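Local atomic coordinates of serine protease pet (Escherichia coli, PDB entry 4OM9), a protein that acts as a secreted serine protease and enterotoxin of enteroaggregative Escherichia coli, probably cleaving the host cytoskeletal protein alpha-fodrin. Residues 9-14 with 560-565; 293-298 with 314-319; 521-526 with 573-578. All blocks are in the same frame, centred on the assembly; numbering follows the deposited sequence.

Interaction 1 (9-14 with 560-565); sequences WARDYL and TTYKSN
Lys-563 lies across the face of Trp-9 in a buried cation-pi contact, where the first helix of the chain meets a 3-10 turn from a helical insertion of the beta-helix. Its NZ sits 3.5 Å from the centroid of the six-membered ring of Trp-9, only 5° off the ring normal. Further back along the same side chain, CD lies 3.6 Å from the centroid of the five-membered ring of Trp-9, a CH-pi contact. The lysine chain, extended beyond CG, carries CD over the five-membered ring and NZ over the six-membered one. At the indole edge, near its plane, Ser-564 OG comes within 3.8 Å of Trp-9 CD1. The polar ends here are held by the preceding helical part: Asn-555 accepts from Trp-9 NE1 and also bonds Thr-560 OG1, while Ser-564 OG bonds Glu-551.

Segment 9-14 belongs to the N-terminal domain, of the chymotrypsin-like PA clan. Segment 560-565 follows helix 552-558, which interrupts the right-handed beta-helix of the passenger. The contact joins the protease domain to this insertion, and through it probably to the beta-helix stalk.

Arg-11 carries the second half. Its guanidinium has Lys-563 CA over one face, and NH1 stands 2.9 Å from Tyr-562 O, but at an angle too poor for a hydrogen bond. A water joins the backbones, accepting from Arg-11 N at 2.9 Å and donating to Lys-563 O at 3.0 Å. Within segment 9-14, Asp-12 OD2 accepts from Trp-9 N at 3.0 Å.

Interaction 2 (293-298 with 314-319); sequences KDLVFS and GGFIFD
Phe-297, Phe-316 and Phe-318 form an aromatic cluster on one face of two parallel strands, 294-298 and 316-318. These are successive rungs of one parallel sheet in the right-handed beta-helix of the passenger. The strand axes come within 4.7 Å, and their directions are 25° apart. Three backbone bonds cross in parallel register: Leu-295 N to Gly-315 O, Ile-317 N to Leu-295 O, and Phe-297 N to Ile-317 O, the shortest at 2.8 Å. A fourth, from Asp-319 N to Phe-297 O, is weak.

The Phe face is tightly packed. The edge of Phe-297 points at the face of Phe-316 in a T-shaped pair, with planes at 75° and CE2 of Phe-297 3.4 Å from CD1 of Phe-316. Toward Phe-318, Phe-297 CD2 lies over the ring face, 3.7 Å from CE2 of Phe-318. Those two planes are inclined by 33°, an oblique contact. Leu-295 lies alongside Phe-316, its CD1 at the ring edge. Ile-303 of strand 301-305 adds to this buried layer.

The other face is looser and partly exposed. Val-296 and Ile-317 lie side by side, with CG1 of Val-296 4.1 Å from CG2 of Ile-317. Ile-317 CG1 is anti to its own carbonyl carbon, and CD1 beyond it reaches 3.7 Å from Asp-294 OD2.

At the start of the rung, Asp-294 OD1 takes the N-H of Gly-315 on its anti lone pair, at 3.2 Å. OD2 forms a salt bridge with Arg-106. One carboxylate therefore ties the rung both to its neighbour and to an arginine from the N-terminal part of the chain, and the arginine probably stabilises its negative charge.

Interaction 3 (521-526 with 573-578); sequences TDHAIF and QPDWET
Segment 521-526 leaves strand 514-520 as an irregular loop, and segment 573-578 enters strand 576-583. Their backbones approach at Thr-521 and Trp-576, with CA atoms 5.4 Å apart. Thr-521 N donates to Asp-575 O at 3.1 Å, nearly straight at 167°. Asp-575 O also accepts from Gln-573 NE2 at 2.8 Å. The same amide nitrogen gives its other hydrogen to a lone pair of Thr-521 O, in the carbonyl plane, at 3.0 Å. Both acceptors lie in the Gln-573 amide plane, which fixes the rotation of that amide. The amide bridges the two backbones where the insertion carrying helices 543-550 and 552-558 returns to the beta-helix.

Thr-521 OG1 donates to Glu-577 OE2 at 2.8 Å, meeting the carboxylate from above its plane. His-523 meets Asp-575 edge-on. Its NE2 donates to Asp-575 OD2, with the ring and carboxylate planes 75° apart. The modelled separation is 2.4 Å, so its exact length is doubtful. On the far side of the imidazole, ND1 bonds Asp-15. Carboxylates near both ring nitrogens might favour a protonated imidazole, although Arg-11 close by would counter this; the histidine in any case links the insertion to helix 10-17 through Asp-15.

From the N terminus, helix 10-17 of the protease domain supplies the first half of interaction 1. The chain then completes that domain and enters the beta-helix. Interaction 2 closes a short loop there, joining two neighbouring rungs. It falls within the much longer span of interaction 1 and lies far off, with nearest atoms about 32 Å apart. Interaction 3 opens at 521-526, before 560-565 completes interaction 1, and closes at 573-578; these two contacts therefore cross. They also touch: Leu-14 packs on Ala-524 and Phe-526, and Tyr-562 on Pro-574. Together they join the protease domain, the helical insertion and the beta-helix.

Interaction 1 (9-14 with 560-565)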
ATOM      1  N   TRP A   9      22.980  10.514  -8.701  1.00 42.38           N
ATOM      2  CA  TRP A   9      22.955  10.983  -7.319  1.00 42.18           C
ATOM      3  C   TRP A   9      23.743  10.051  -6.403  1.00 39.20           C
ATOM      4  O   TRP A   9      23.802   8.835  -6.616  1.00 34.77           O
ATOM      5  CB  TRP A   9      21.530  11.101  -6.809  1.00 43.07           C
ATOM      6  CG  TRP A   9      20.903  12.389  -7.093  1.00 44.48           C
ATOM      7  CD1 TRP A   9      20.701  13.411  -6.217  1.00 41.88           C
ATOM      8  CD2 TRP A   9      20.357  12.812  -8.343  1.00 45.96           C
ATOM      9  NE1 TRP A   9      20.074  14.449  -6.847  1.00 47.83           N
ATOM     10  CE2 TRP A   9      19.841  14.103  -8.154  1.00 45.77           C
ATOM     11  CE3 TRP A   9      20.257  12.220  -9.609  1.00 48.52           C
ATOM     12  CZ2 TRP A   9      19.230  14.823  -9.178  1.00 49.80           C
ATOM     13  CZ3 TRP A   9      19.650  12.927 -10.625  1.00 50.94           C
ATOM     14  CH2 TRP A   9      19.150  14.218 -10.408  1.00 53.10           C
ATOM     15  N   ALA A  10      24.336  10.639  -5.374  1.00 36.30           N
ATOM     16  CA  ALA A  10      25.155   9.907  -4.435  1.00 38.10           C
ATOM     17  C   ALA A  10      24.342   8.772  -3.796  1.00 39.00           C
ATOM     18  O   ALA A  10      24.829   7.656  -3.631  1.00 34.74           O
ATOM     19  CB  ALA A  10      25.708  10.864  -3.377  1.00 34.93           C
ATOM     20  N   ARG A  11      23.084   9.071  -3.491  1.00 40.65           N
ATOM     21  CA  ARG A  11      22.194   8.152  -2.793  1.00 39.51           C
ATOM     22  C   ARG A  11      21.846   6.957  -3.685  1.00 38.59           C
ATOM     23  O   ARG A  11      21.456   5.877  -3.198  1.00 37.18           O
ATOM     24  CB  ARG A  11      20.934   8.910  -2.348  1.00 38.83           C
ATOM     25  CG  ARG A  11      19.769   8.063  -1.901  1.00 41.48           C
ATOM     26  CD  ARG A  11      18.649   8.942  -1.387  1.00 37.28           C
ATOM     27  NE  ARG A  11      17.488   8.897  -2.263  1.00 37.28           N
ATOM     28  CZ  ARG A  11      16.304   9.414  -1.949  1.00 40.96           C
ATOM     29  NH1 ARG A  11      16.130  10.004  -0.774  1.00 39.14           N
ATOM     30  NH2 ARG A  11      15.288   9.328  -2.794  1.00 38.11           N
ATOM     31  N   ASP A  12      22.018   7.144  -4.993  1.00 38.44           N
ATOM     32  CA  ASP A  12      21.695   6.093  -5.950  1.00 37.82           C
ATOM     33  C   ASP A  12      22.580   4.845  -5.804  1.00 38.09           C
ATOM     34  O   ASP A  12      22.088   3.716  -5.893  1.00 35.24           O
ATOM     35  CB  ASP A  12      21.788   6.636  -7.376  1.00 42.41           C
ATOM     36  CG  ASP A  12      20.680   7.623  -7.694  1.00 47.31           C
ATOM     37  OD1 ASP A  12      19.620   7.545  -7.035  1.00 43.35           O
ATOM     38  OD2 ASP A  12      20.856   8.460  -8.612  1.00 51.22           O
ATOM     39  N   TYR A  13      23.879   5.045  -5.592  1.00 34.72           N
ATOM     40  CA  TYR A  13      24.775   3.919  -5.383  1.00 33.44           C
ATOM     41  C   TYR A  13      24.408   3.152  -4.121  1.00 31.88           C
ATOM     42  O   TYR A  13      24.518   1.932  -4.076  1.00 30.84           O
ATOM     43  CB  TYR A  13      26.230   4.386  -5.298  1.00 33.89           C
ATOM     44  CG  TYR A  13      26.788   4.969  -6.574  1.00 39.37           C
ATOM     45  CD1 TYR A  13      27.356   4.148  -7.544  1.00 41.28           C
ATOM     46  CD2 TYR A  13      26.757   6.344  -6.808  1.00 36.56           C
ATOM     47  CE1 TYR A  13      27.879   4.677  -8.725  1.00 39.63           C
ATOM     48  CE2 TYR A  13      27.266   6.885  -7.980  1.00 40.02           C
ATOM     49  CZ  TYR A  13      27.835   6.047  -8.935  1.00 40.85           C
ATOM     50  OH  TYR A  13      28.346   6.577 -10.101  1.00 42.32           O
ATOM     51  N   LEU A  14      23.979   3.884  -3.104  1.00 32.37           N
ATOM     52  CA  LEU A  14      23.603   3.320  -1.807  1.00 29.46           C
ATOM     53  C   LEU A  14      22.283   2.570  -1.878  1.00 29.53           C
ATOM     54  O   LEU A  14      22.151   1.483  -1.322  1.00 29.40           O
ATOM     55  CB  LEU A  14      23.500   4.431  -0.777  1.00 29.51           C
ATOM     56  CG  LEU A  14      24.748   4.899  -0.032  1.00 29.15           C
ATOM     57  CD1 LEU A  14      25.972   4.831  -0.868  1.00 29.17           C
ATOM     58  CD2 LEU A  14      24.557   6.305   0.472  1.00 30.33           C
ATOM     59  N   THR A 560      13.963  18.292  -6.123  1.00 60.04           N
ATOM     60  CA  THR A 560      14.230  16.992  -5.517  1.00 55.51           C
ATOM     61  C   THR A 560      15.267  17.052  -4.389  1.00 48.70           C
ATOM     62  O   THR A 560      16.184  16.242  -4.352  1.00 49.59           O
ATOM     63  CB  THR A 560      14.726  15.959  -6.562  1.00 54.51           C
ATOM     64  OG1 THR A 560      15.959  16.400  -7.139  1.00 58.63           O
ATOM     65  CG2 THR A 560      13.692  15.749  -7.659  1.00 49.66           C
ATOM     66  N   THR A 561      15.108  17.980  -3.455  1.00 48.74           N
ATOM     67  CA  THR A 561      16.010  18.062  -2.305  1.00 52.34           C
ATOM     68  C   THR A 561      15.913  16.828  -1.388  1.00 45.91           C
ATOM     69  O   THR A 561      16.826  16.547  -0.603  1.00 41.99           O
ATOM     70  CB  THR A 561      15.738  19.335  -1.471  1.00 52.87           C
ATOM     71  OG1 THR A 561      14.394  19.314  -0.972  1.00 47.32           O
ATOM     72  CG2 THR A 561      15.937  20.585  -2.323  1.00 54.59           C
ATOM     73  N   TYR A 562      14.819  16.082  -1.498  1.00 42.61           N
ATOM     74  CA  TYR A 562      14.632  14.887  -0.685  1.00 39.66           C
ATOM     75  C   TYR A 562      15.681  13.779  -0.954  1.00 37.65           C
ATOM     76  O   TYR A 562      15.826  12.848  -0.159  1.00 33.30           O
ATOM     77  CB  TYR A 562      13.220  14.337  -0.901  1.00 35.96           C
ATOM     78  CG  TYR A 562      12.841  14.074  -2.346  1.00 38.40           C
ATOM     79  CD1 TYR A 562      13.227  12.902  -2.982  1.00 41.81           C
ATOM     80  CD2 TYR A 562      12.071  14.988  -3.065  1.00 40.57           C
ATOM     81  CE1 TYR A 562      12.875  12.655  -4.296  1.00 35.50           C
ATOM     82  CE2 TYR A 562      11.703  14.741  -4.369  1.00 39.28           C
ATOM     83  CZ  TYR A 562      12.112  13.575  -4.984  1.00 41.72           C
ATOM     84  OH  TYR A 562      11.762  13.317  -6.301  1.00 45.48           O
ATOM     85  N   LYS A 563      16.412  13.908  -2.060  1.00 42.62           N
ATOM     86  CA  LYS A 563      17.394  12.911  -2.494  1.00 41.59           C
ATOM     87  C   LYS A 563      18.707  13.029  -1.756  1.00 38.70           C
ATOM     88  O   LYS A 563      19.489  12.092  -1.731  1.00 38.97           O
ATOM     89  CB  LYS A 563      17.677  13.034  -3.998  1.00 41.43           C
ATOM     90  CG  LYS A 563      16.567  12.557  -4.925  1.00 41.56           C
ATOM     91  CD  LYS A 563      16.978  12.755  -6.387  1.00 44.28           C
ATOM     92  CE  LYS A 563      16.096  11.963  -7.342  1.00 47.08           C
ATOM     93  NZ  LYS A 563      16.608  12.007  -8.750  1.00 54.26           N
ATOM     94  N   SER A 564      18.955  14.181  -1.152  1.00 36.55           N
ATOM     95  CA  SER A 564      20.266  14.441  -0.576  1.00 36.45           C
ATOM     96  C   SER A 564      20.171  14.984   0.848  1.00 39.54           C
ATOM     97  O   SER A 564      21.137  15.529   1.385  1.00 42.27           O
ATOM     98  CB  SER A 564      21.035  15.429  -1.463  1.00 41.77           C
ATOM     99  OG  SER A 564      20.950  15.076  -2.842  1.00 42.83           O
ATOM    100  N   ASN A 565      19.009  14.832   1.468  1.00 38.74           N
ATOM    101  CA  ASN A 565      18.799  15.404   2.790  1.00 38.07           C
ATOM    102  C   ASN A 565      19.080  14.426   3.925  1.00 37.58           C
ATOM    103  O   ASN A 565      18.704  14.683   5.065  1.00 38.80           O
ATOM    104  CB  ASN A 565      17.366  15.950   2.911  1.00 44.14           C
ATOM    105  CG  ASN A 565      16.291  14.853   2.842  1.00 43.32           C
ATOM    106  OD1 ASN A 565      16.591  13.653   2.763  1.00 41.52           O
ATOM    107  ND2 ASN A 565      15.026  15.274   2.871  1.00 41.56           N
TER
HETATM  108  O   HOH W   1      22.066  11.761  -3.300  1.00 30.72           O

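Interaction 2 (293-298 with 314-319)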
ATOM      1  N   LYS A 293      32.305 -30.493  16.116  1.00 34.76           N
ATOM      2  CA  LYS A 293      31.573 -30.552  14.863  1.00 33.96           C
ATOM      3  C   LYS A 293      30.077 -30.299  15.057  1.00 33.78           C
ATOM      4  O   LYS A 293      29.590 -30.245  16.189  1.00 33.36           O
ATOM      5  CB  LYS A 293      31.795 -31.908  14.211  1.00 35.13           C
ATOM      6  CG  LYS A 293      33.276 -32.223  14.071  1.00 36.42           C
ATOM      7  CD  LYS A 293      33.513 -33.476  13.271  1.00 39.69           C
ATOM      8  CE  LYS A 293      34.911 -34.001  13.527  1.00 39.36           C
ATOM      9  NZ  LYS A 293      35.212 -34.992  12.493  1.00 39.17           N
ATOM     10  N   ASP A 294      29.346 -30.130  13.959  1.00 41.21           N
ATOM     11  CA  ASP A 294      27.891 -30.168  14.043  1.00 38.69           C
ATOM     12  C   ASP A 294      27.475 -31.620  14.245  1.00 43.09           C
ATOM     13  O   ASP A 294      28.072 -32.539  13.669  1.00 41.37           O
ATOM     14  CB  ASP A 294      27.221 -29.585  12.787  1.00 32.96           C
ATOM     15  CG  ASP A 294      27.633 -28.150  12.516  1.00 37.63           C
ATOM     16  OD1 ASP A 294      27.541 -27.307  13.442  1.00 33.45           O
ATOM     17  OD2 ASP A 294      28.075 -27.868  11.367  1.00 42.33           O
ATOM     18  N   LEU A 295      26.467 -31.832  15.080  1.00 32.36           N
ATOM     19  CA  LEU A 295      25.859 -33.139  15.161  1.00 33.16           C
ATOM     20  C   LEU A 295      24.752 -33.167  14.130  1.00 34.17           C
ATOM     21  O   LEU A 295      23.714 -32.526  14.297  1.00 35.05           O
ATOM     22  CB  LEU A 295      25.327 -33.432  16.564  1.00 33.57           C
ATOM     23  CG  LEU A 295      26.375 -33.320  17.665  1.00 36.23           C
ATOM     24  CD1 LEU A 295      25.815 -33.780  19.038  1.00 35.00           C
ATOM     25  CD2 LEU A 295      27.618 -34.119  17.295  1.00 38.58           C
ATOM     26  N   VAL A 296      24.986 -33.910  13.058  1.00 39.70           N
ATOM     27  CA  VAL A 296      24.062 -33.969  11.937  1.00 40.38           C
ATOM     28  C   VAL A 296      23.225 -35.228  12.070  1.00 43.76           C
ATOM     29  O   VAL A 296      23.680 -36.325  11.725  1.00 46.62           O
ATOM     30  CB  VAL A 296      24.809 -33.952  10.601  1.00 38.82           C
ATOM     31  CG1 VAL A 296      23.838 -33.899   9.437  1.00 39.94           C
ATOM     32  CG2 VAL A 296      25.756 -32.764  10.552  1.00 41.38           C
ATOM     33  N   PHE A 297      22.007 -35.050  12.585  1.00 37.38           N
ATOM     34  CA  PHE A 297      21.107 -36.148  12.916  1.00 40.49           C
ATOM     35  C   PHE A 297      20.310 -36.615  11.716  1.00 43.77           C
ATOM     36  O   PHE A 297      19.871 -35.810  10.919  1.00 41.61           O
ATOM     37  CB  PHE A 297      20.146 -35.724  14.029  1.00 40.94           C
ATOM     38  CG  PHE A 297      20.834 -35.316  15.300  1.00 40.01           C
ATOM     39  CD1 PHE A 297      21.472 -36.263  16.093  1.00 38.10           C
ATOM     40  CD2 PHE A 297      20.839 -33.994  15.706  1.00 36.54           C
ATOM     41  CE1 PHE A 297      22.099 -35.900  17.263  1.00 40.53           C
ATOM     42  CE2 PHE A 297      21.469 -33.620  16.879  1.00 35.61           C
ATOM     43  CZ  PHE A 297      22.108 -34.576  17.658  1.00 38.44           C
ATOM     44  N   SER A 298      20.109 -37.921  11.597  1.00 46.70           N
ATOM     45  CA  SER A 298      19.327 -38.448  10.487  1.00 50.28           C
ATOM     46  C   SER A 298      18.501 -39.650  10.917  1.00 52.44           C
ATOM     47  O   SER A 298      18.827 -40.316  11.893  1.00 53.16           O
ATOM     48  CB  SER A 298      20.240 -38.818   9.317  1.00 53.74           C
ATOM     49  OG  SER A 298      21.253 -39.707   9.739  1.00 59.80           O
ATOM     50  N   GLY A 314      29.967 -26.136  17.545  1.00 33.42           N
ATOM     51  CA  GLY A 314      29.005 -26.985  16.854  1.00 35.45           C
ATOM     52  C   GLY A 314      27.558 -26.674  17.246  1.00 33.38           C
ATOM     53  O   GLY A 314      27.325 -25.977  18.230  1.00 35.65           O
ATOM     54  N   GLY A 315      26.603 -27.192  16.470  1.00 29.93           N
ATOM     55  CA  GLY A 315      25.189 -27.129  16.785  1.00 30.85           C
ATOM     56  C   GLY A 315      24.413 -28.298  16.194  1.00 31.91           C
ATOM     57  O   GLY A 315      25.012 -29.199  15.604  1.00 30.00           O
ATOM     58  N   PHE A 316      23.087 -28.272  16.332  1.00 28.89           N
ATOM     59  CA  PHE A 316      22.226 -29.354  15.849  1.00 30.29           C
ATOM     60  C   PHE A 316      21.752 -29.156  14.421  1.00 31.63           C
ATOM     61  O   PHE A 316      21.175 -28.121  14.079  1.00 29.45           O
ATOM     62  CB  PHE A 316      20.987 -29.515  16.743  1.00 29.67           C
ATOM     63  CG  PHE A 316      21.267 -30.117  18.092  1.00 30.87           C
ATOM     64  CD1 PHE A 316      22.486 -30.714  18.370  1.00 32.54           C
ATOM     65  CD2 PHE A 316      20.285 -30.103  19.084  1.00 33.87           C
ATOM     66  CE1 PHE A 316      22.734 -31.281  19.617  1.00 35.96           C
ATOM     67  CE2 PHE A 316      20.519 -30.661  20.341  1.00 36.74           C
ATOM     68  CZ  PHE A 316      21.741 -31.256  20.607  1.00 39.77           C
ATOM     69  N   ILE A 317      21.960 -30.169  13.591  1.00 29.17           N
ATOM     70  CA  ILE A 317      21.470 -30.127  12.230  1.00 29.72           C
ATOM     71  C   ILE A 317      20.628 -31.357  11.984  1.00 34.29           C
ATOM     72  O   ILE A 317      21.064 -32.469  12.256  1.00 35.73           O
ATOM     73  CB  ILE A 317      22.619 -30.053  11.207  1.00 32.96           C
ATOM     74  CG1 ILE A 317      23.405 -28.747  11.371  1.00 32.08           C
ATOM     75  CG2 ILE A 317      22.092 -30.220   9.774  1.00 31.41           C
ATOM     76  CD1 ILE A 317      24.555 -28.558  10.301  1.00 31.28           C
ATOM     77  N   PHE A 318      19.420 -31.152  11.468  1.00 35.06           N
ATOM     78  CA  PHE A 318      18.468 -32.234  11.261  1.00 36.57           C
ATOM     79  C   PHE A 318      18.174 -32.403   9.789  1.00 36.93           C
ATOM     80  O   PHE A 318      18.116 -31.421   9.062  1.00 35.19           O
ATOM     81  CB  PHE A 318      17.166 -31.959  12.017  1.00 33.16           C
ATOM     82  CG  PHE A 318      17.318 -31.974  13.501  1.00 33.17           C
ATOM     83  CD1 PHE A 318      17.697 -30.831  14.180  1.00 30.87           C
ATOM     84  CD2 PHE A 318      17.093 -33.138  14.220  1.00 36.13           C
ATOM     85  CE1 PHE A 318      17.845 -30.860  15.549  1.00 29.96           C
ATOM     86  CE2 PHE A 318      17.241 -33.165  15.576  1.00 33.70           C
ATOM     87  CZ  PHE A 318      17.614 -32.029  16.242  1.00 33.89           C
ATOM     88  N   ASP A 319      17.972 -33.644   9.359  1.00 43.50           N
ATOM     89  CA  ASP A 319      17.673 -33.922   7.958  1.00 45.24           C
ATOM     90  C   ASP A 319      16.217 -33.594   7.651  1.00 42.49           C
ATOM     91  O   ASP A 319      15.546 -32.942   8.450  1.00 44.26           O
ATOM     92  CB  ASP A 319      17.987 -35.384   7.616  1.00 47.73           C
ATOM     93  CG  ASP A 319      17.151 -36.359   8.413  1.00 52.88           C
ATOM     94  OD1 ASP A 319      16.546 -35.940   9.416  1.00 52.91           O
ATOM     95  OD2 ASP A 319      17.099 -37.548   8.043  1.00 55.77           O
TER

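Interaction 3 (521-526 with 573-578)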
ATOM      1  N   THR A 521       8.326   5.186   0.338  1.00 32.22           N
ATOM      2  CA  THR A 521       9.382   4.217   0.035  1.00 31.73           C
ATOM      3  C   THR A 521      10.652   4.561   0.803  1.00 31.68           C
ATOM      4  O   THR A 521      11.065   5.696   0.849  1.00 32.58           O
ATOM      5  CB  THR A 521       9.610   4.155  -1.474  1.00 32.49           C
ATOM      6  OG1 THR A 521       8.455   3.544  -2.068  1.00 33.07           O
ATOM      7  CG2 THR A 521      10.870   3.336  -1.829  1.00 32.20           C
ATOM      8  N   ASP A 522      11.230   3.586   1.477  1.00 30.73           N
ATOM      9  CA  ASP A 522      12.481   3.832   2.203  1.00 33.57           C
ATOM     10  C   ASP A 522      13.679   3.958   1.259  1.00 32.92           C
ATOM     11  O   ASP A 522      13.779   3.238   0.266  1.00 31.33           O
ATOM     12  CB  ASP A 522      12.765   2.713   3.219  1.00 37.32           C
ATOM     13  CG  ASP A 522      11.621   2.497   4.189  1.00 32.52           C
ATOM     14  OD1 ASP A 522      11.363   3.411   4.994  1.00 35.70           O
ATOM     15  OD2 ASP A 522      10.996   1.417   4.165  1.00 33.91           O
ATOM     16  N   HIS A 523      14.572   4.886   1.576  1.00 32.05           N
ATOM     17  CA  HIS A 523      15.817   5.014   0.859  1.00 32.70           C
ATOM     18  C   HIS A 523      16.961   4.913   1.843  1.00 32.42           C
ATOM     19  O   HIS A 523      16.780   5.032   3.066  1.00 31.98           O
ATOM     20  CB  HIS A 523      15.894   6.343   0.078  1.00 37.42           C
ATOM     21  CG  HIS A 523      14.840   6.487  -0.967  1.00 35.41           C
ATOM     22  ND1 HIS A 523      15.066   6.219  -2.304  1.00 35.49           N
ATOM     23  CD2 HIS A 523      13.526   6.823  -0.877  1.00 35.25           C
ATOM     24  CE1 HIS A 523      13.961   6.411  -2.991  1.00 36.24           C
ATOM     25  NE2 HIS A 523      13.004   6.772  -2.147  1.00 41.87           N
ATOM     26  N   ALA A 524      18.145   4.669   1.293  1.00 32.74           N
ATOM     27  CA  ALA A 524      19.368   4.668   2.061  1.00 32.72           C
ATOM     28  C   ALA A 524      19.668   6.092   2.492  1.00 33.85           C
ATOM     29  O   ALA A 524      19.242   7.059   1.846  1.00 34.88           O
ATOM     30  CB  ALA A 524      20.526   4.104   1.228  1.00 32.94           C
ATOM     31  N   ILE A 525      20.409   6.221   3.583  1.00 33.78           N
ATOM     32  CA  ILE A 525      20.948   7.511   3.966  1.00 36.66           C
ATOM     33  C   ILE A 525      22.460   7.379   4.044  1.00 38.19           C
ATOM     34  O   ILE A 525      22.998   6.296   3.859  1.00 40.42           O
ATOM     35  CB  ILE A 525      20.381   7.989   5.304  1.00 40.28           C
ATOM     36  CG1 ILE A 525      20.896   7.105   6.447  1.00 39.88           C
ATOM     37  CG2 ILE A 525      18.839   8.009   5.262  1.00 36.00           C
ATOM     38  CD1 ILE A 525      20.243   7.429   7.778  1.00 42.81           C
ATOM     39  N   PHE A 526      23.137   8.484   4.314  1.00 40.92           N
ATOM     40  CA  PHE A 526      24.585   8.490   4.366  1.00 41.10           C
ATOM     41  C   PHE A 526      25.088   8.188   5.771  1.00 42.37           C
ATOM     42  O   PHE A 526      26.179   7.629   5.933  1.00 38.79           O
ATOM     43  CB  PHE A 526      25.122   9.835   3.901  1.00 41.65           C
ATOM     44  CG  PHE A 526      24.538  10.303   2.594  1.00 44.17           C
ATOM     45  CD1 PHE A 526      24.796   9.610   1.416  1.00 40.87           C
ATOM     46  CD2 PHE A 526      23.757  11.447   2.540  1.00 40.95           C
ATOM     47  CE1 PHE A 526      24.272  10.031   0.218  1.00 40.84           C
ATOM     48  CE2 PHE A 526      23.236  11.873   1.352  1.00 44.19           C
ATOM     49  CZ  PHE A 526      23.492  11.162   0.185  1.00 46.01           C
ATOM     50  N   GLN A 573       8.356  13.401  -1.120  1.00 36.85           N
ATOM     51  CA  GLN A 573       8.883  12.540  -2.186  1.00 38.87           C
ATOM     52  C   GLN A 573       7.705  11.979  -2.990  1.00 39.47           C
ATOM     53  O   GLN A 573       6.592  11.880  -2.476  1.00 40.30           O
ATOM     54  CB  GLN A 573       9.759  11.405  -1.627  1.00 35.01           C
ATOM     55  CG  GLN A 573       8.956  10.190  -1.101  1.00 33.66           C
ATOM     56  CD  GLN A 573       9.817   9.195  -0.336  1.00 31.99           C
ATOM     57  OE1 GLN A 573      10.767   9.579   0.353  1.00 30.83           O
ATOM     58  NE2 GLN A 573       9.505   7.916  -0.472  1.00 29.88           N
ATOM     59  N   PRO A 574       7.940  11.606  -4.254  1.00 35.23           N
ATOM     60  CA  PRO A 574       6.796  11.132  -5.040  1.00 34.33           C
ATOM     61  C   PRO A 574       6.600   9.634  -4.945  1.00 34.95           C
ATOM     62  O   PRO A 574       5.563   9.116  -5.347  1.00 34.59           O
ATOM     63  CB  PRO A 574       7.182  11.530  -6.469  1.00 35.59           C
ATOM     64  CG  PRO A 574       8.700  11.346  -6.465  1.00 34.66           C
ATOM     65  CD  PRO A 574       9.138  11.829  -5.095  1.00 35.19           C
ATOM     66  N   ASP A 575       7.592   8.930  -4.416  1.00 36.86           N
ATOM     67  CA  ASP A 575       7.564   7.480  -4.455  1.00 33.46           C
ATOM     68  C   ASP A 575       6.914   6.889  -3.209  1.00 31.79           C
ATOM     69  O   ASP A 575       7.517   6.834  -2.136  1.00 31.79           O
ATOM     70  CB  ASP A 575       8.982   6.920  -4.648  1.00 33.33           C
ATOM     71  CG  ASP A 575      10.033   7.672  -3.835  1.00 36.75           C
ATOM     72  OD1 ASP A 575      10.020   8.921  -3.849  1.00 37.18           O
ATOM     73  OD2 ASP A 575      10.884   7.014  -3.196  1.00 33.52           O
ATOM     74  N   TRP A 576       5.680   6.429  -3.390  1.00 34.45           N
ATOM     75  CA  TRP A 576       4.857   5.874  -2.328  1.00 34.27           C
ATOM     76  C   TRP A 576       4.279   4.540  -2.744  1.00 34.62           C
ATOM     77  O   TRP A 576       3.762   4.392  -3.871  1.00 33.84           O
ATOM     78  CB  TRP A 576       3.694   6.822  -1.957  1.00 35.72           C
ATOM     79  CG  TRP A 576       4.133   8.035  -1.206  1.00 36.38           C
ATOM     80  CD1 TRP A 576       4.829   9.097  -1.701  1.00 37.18           C
ATOM     81  CD2 TRP A 576       3.920   8.304   0.177  1.00 37.32           C
ATOM     82  NE1 TRP A 576       5.067  10.008  -0.709  1.00 39.45           N
ATOM     83  CE2 TRP A 576       4.519   9.548   0.453  1.00 37.24           C
ATOM     84  CE3 TRP A 576       3.291   7.604   1.217  1.00 36.07           C
ATOM     85  CZ2 TRP A 576       4.498  10.115   1.721  1.00 37.87           C
ATOM     86  CZ3 TRP A 576       3.282   8.167   2.474  1.00 36.74           C
ATOM     87  CH2 TRP A 576       3.880   9.409   2.717  1.00 36.71           C
ATOM     88  N   GLU A 577       4.312   3.598  -1.804  1.00 36.30           N
ATOM     89  CA  GLU A 577       3.664   2.316  -1.979  1.00 41.80           C
ATOM     90  C   GLU A 577       2.189   2.379  -1.586  1.00 37.48           C
ATOM     91  O   GLU A 577       1.839   2.784  -0.480  1.00 36.53           O
ATOM     92  CB  GLU A 577       4.395   1.244  -1.167  1.00 39.04           C
ATOM     93  CG  GLU A 577       5.654   0.729  -1.867  1.00 42.46           C
ATOM     94  CD  GLU A 577       6.850   0.664  -0.950  1.00 40.98           C
ATOM     95  OE1 GLU A 577       6.650   0.471   0.268  1.00 42.56           O
ATOM     96  OE2 GLU A 577       7.988   0.815  -1.441  1.00 40.20           O
ATOM     97  N   THR A 578       1.331   1.961  -2.503  1.00 35.69           N
ATOM     98  CA  THR A 578      -0.098   1.894  -2.253  1.00 35.37           C
ATOM     99  C   THR A 578      -0.420   0.638  -1.463  1.00 34.72           C
ATOM    100  O   THR A 578       0.113  -0.438  -1.757  1.00 35.57           O
ATOM    101  CB  THR A 578      -0.876   1.916  -3.567  1.00 36.54           C
ATOM    102  OG1 THR A 578      -0.554   3.126  -4.248  1.00 38.34           O
ATOM    103  CG2 THR A 578      -2.390   1.858  -3.320  1.00 36.25           C
TER
HETATM  104  O   HOH W   2      10.162   0.991   1.201  1.00 30.72           O